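Local coordinates for pyridoxal 5'-phosphate synthase subunit PdxT (Thermus thermophilus, PDB 2YWD), which probably hydrolyses glutamine to glutamate and ammonia, which is channelled to the partner subunit PdxS for pyridoxal 5'-phosphate synthesis, at residues L40-I44 and F185-V191. Numbering follows the deposited sequence.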
loop_
_atom_site.group_PDB
_atom_site.type_symbol
_atom_site.label_atom_id
_atom_site.label_comp_id
_atom_site.label_asym_id
_atom_site.label_seq_id
_atom_site.Cartn_x
_atom_site.Cartn_y
_atom_site.Cartn_z
ATOM N N LEU A 40 3.740 -15.694 -6.083
ATOM C CA LEU A 40 4.159 -14.485 -5.381
ATOM C C LEU A 40 4.139 -14.629 -3.864
ATOM O O LEU A 40 3.293 -15.325 -3.303
ATOM C CB LEU A 40 3.264 -13.298 -5.763
ATOM C CG LEU A 40 3.285 -12.756 -7.193
ATOM C CD1 LEU A 40 2.300 -11.596 -7.287
ATOM C CD2 LEU A 40 4.697 -12.295 -7.570
ATOM N N LYS A 41 5.089 -13.972 -3.209
ATOM C CA LYS A 41 5.162 -13.966 -1.752
ATOM C C LYS A 41 4.758 -12.571 -1.288
ATOM O O LYS A 41 4.343 -12.376 -0.147
ATOM C CB LYS A 41 6.583 -14.250 -1.264
ATOM C CG LYS A 41 7.079 -15.662 -1.516
ATOM C CD LYS A 41 8.501 -15.822 -0.998
ATOM C CE LYS A 41 9.034 -17.226 -1.257
ATOM N NZ LYS A 41 10.429 -17.385 -0.753
ATOM N N ALA A 42 4.886 -11.599 -2.188
ATOM C CA ALA A 42 4.558 -10.214 -1.868
ATOM C C ALA A 42 3.938 -9.487 -3.051
ATOM O O ALA A 42 4.320 -9.706 -4.202
ATOM C CB ALA A 42 5.814 -9.474 -1.412
ATOM N N LEU A 43 2.981 -8.615 -2.755
ATOM C CA LEU A 43 2.309 -7.830 -3.779
ATOM C C LEU A 43 2.186 -6.379 -3.326
ATOM O O LEU A 43 1.721 -6.105 -2.224
ATOM C CB LEU A 43 0.907 -8.383 -4.051
ATOM C CG LEU A 43 0.053 -7.562 -5.024
ATOM C CD1 LEU A 43 0.644 -7.653 -6.424
ATOM C CD2 LEU A 43 -1.382 -8.088 -5.024
ATOM N N ILE A 44 2.620 -5.458 -4.176
ATOM C CA ILE A 44 2.517 -4.040 -3.863
ATOM C C ILE A 44 1.381 -3.450 -4.683
ATOM O O ILE A 44 1.294 -3.689 -5.885
ATOM C CB ILE A 44 3.804 -3.275 -4.226
ATOM C CG1 ILE A 44 4.968 -3.765 -3.361
ATOM C CG2 ILE A 44 3.582 -1.770 -4.042
ATOM C CD1 ILE A 44 6.294 -3.100 -3.686
ATOM N N PHE A 185 9.435 -4.299 3.942
ATOM C CA PHE A 185 8.273 -5.053 3.481
ATOM C C PHE A 185 8.657 -6.454 3.001
ATOM O O PHE A 185 8.007 -7.442 3.359
ATOM C CB PHE A 185 7.558 -4.294 2.351
ATOM C CG PHE A 185 6.460 -5.088 1.687
ATOM C CD1 PHE A 185 5.426 -5.639 2.440
ATOM C CD2 PHE A 185 6.471 -5.298 0.310
ATOM C CE1 PHE A 185 4.417 -6.390 1.832
ATOM C CE2 PHE A 185 5.466 -6.048 -0.310
ATOM C CZ PHE A 185 4.437 -6.594 0.454
ATOM N N LEU A 186 9.708 -6.548 2.195
ATOM C CA LEU A 186 10.134 -7.849 1.692
ATOM C C LEU A 186 10.557 -8.770 2.833
ATOM O O LEU A 186 10.319 -9.977 2.788
ATOM C CB LEU A 186 11.284 -7.691 0.696
ATOM C CG LEU A 186 10.957 -6.889 -0.564
ATOM C CD1 LEU A 186 12.096 -7.049 -1.565
ATOM C CD2 LEU A 186 9.644 -7.377 -1.170
ATOM N N GLU A 187 11.182 -8.196 3.853
ATOM C CA GLU A 187 11.620 -8.979 5.002
ATOM C C GLU A 187 10.419 -9.577 5.730
ATOM O O GLU A 187 10.429 -10.751 6.093
ATOM C CB GLU A 187 12.438 -8.106 5.962
ATOM C CG GLU A 187 13.817 -7.714 5.432
ATOM C CD GLU A 187 14.845 -8.832 5.556
ATOM O OE1 GLU A 187 15.261 -9.131 6.697
ATOM O OE2 GLU A 187 15.236 -9.414 4.516
ATOM N N LEU A 188 9.375 -8.778 5.935
ATOM C CA LEU A 188 8.197 -9.282 6.628
ATOM C C LEU A 188 7.423 -10.276 5.754
ATOM O O LEU A 188 6.667 -11.107 6.264
ATOM C CB LEU A 188 7.297 -8.118 7.072
ATOM C CG LEU A 188 6.440 -7.333 6.076
ATOM C CD1 LEU A 188 5.191 -8.132 5.716
ATOM C CD2 LEU A 188 6.031 -6.009 6.708
ATOM N N ALA A 189 7.625 -10.198 4.442
ATOM C CA ALA A 189 6.957 -11.105 3.509
ATOM C C ALA A 189 7.762 -12.399 3.397
ATOM O O ALA A 189 7.317 -13.372 2.787
ATOM C CB ALA A 189 6.831 -10.452 2.137
ATOM N N GLY A 190 8.954 -12.398 3.983
ATOM C CA GLY A 190 9.798 -13.578 3.942
ATOM C C GLY A 190 10.508 -13.771 2.615
ATOM O O GLY A 190 10.832 -14.895 2.238
ATOM N N VAL A 191 10.748 -12.678 1.897
ATOM C CA VAL A 191 11.429 -12.763 0.611
ATOM C C VAL A 191 12.935 -12.801 0.826
ATOM O O VAL A 191 13.407 -12.168 1.796
ATOM C CB VAL A 191 11.085 -11.557 -0.291
ATOM C CG1 VAL A 191 11.956 -11.566 -1.542
ATOM C CG2 VAL A 191 9.617 -11.604 -0.677
ATOM O OXT VAL A 191 13.622 -13.451 0.007
HETATM O O HOH W 1 4.604 -13.650 2.114
HETATM O O HOH W 2 12.055 -15.441 -1.688
#
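Ala42 and Phe185 form the tight end of this contact. CB of Ala42 rests 3.6 Å from CE2 of the Phe185 ring, and CZ is almost as close. With chi1 at 172° the ring swings away from the backbone N of Phe185 and reaches over to the strand. Ile44 adds its CG1, 3.8 Å from CE2 of Phe185. CZ of Phe185 approaches the backbone O of Leu43. On the neighbouring strand 76-80, Phe78 also meets the ring, with the two planes at about 45°. One turn further along the helix, CB of Ala189 lies 3.8 Å from CB of Ala42. With two methyl groups facing each other, CA of Ala42 and CA of Ala189 come within 6.0 Å.

Toward the chain end at Val191 the contact opens to solvent and water takes over. One water donates to both Lys41 O (2.6 Å) and Ala189 O (2.8 Å), joining the residue just before the strand to the last turn of the helix. The Lys41 chain is extended beyond CG and reaches past Gly190. A second water accepts from Lys41 NZ and donates to OXT of Val191, so the lysine meets the terminal carboxylate indirectly. CG2 of Val191 stays 4.1 Å from CB of Lys41, a looser apolar touch.

Gly190, with positive phi (78°), ends the helix in a Schellman motif. Val191 N bonds back to Leu186 O, and Gly190 N to Glu187 O. Strand 42-44 and helix 185-189 run roughly antiparallel, at 146°. The C-terminal helix 180-189 lies on strand 42-45 of the central sheet, a strand flanked by 5-8 and 76-80. This is the helix-on-sheet layering of the class I glutamine amidotransferase fold.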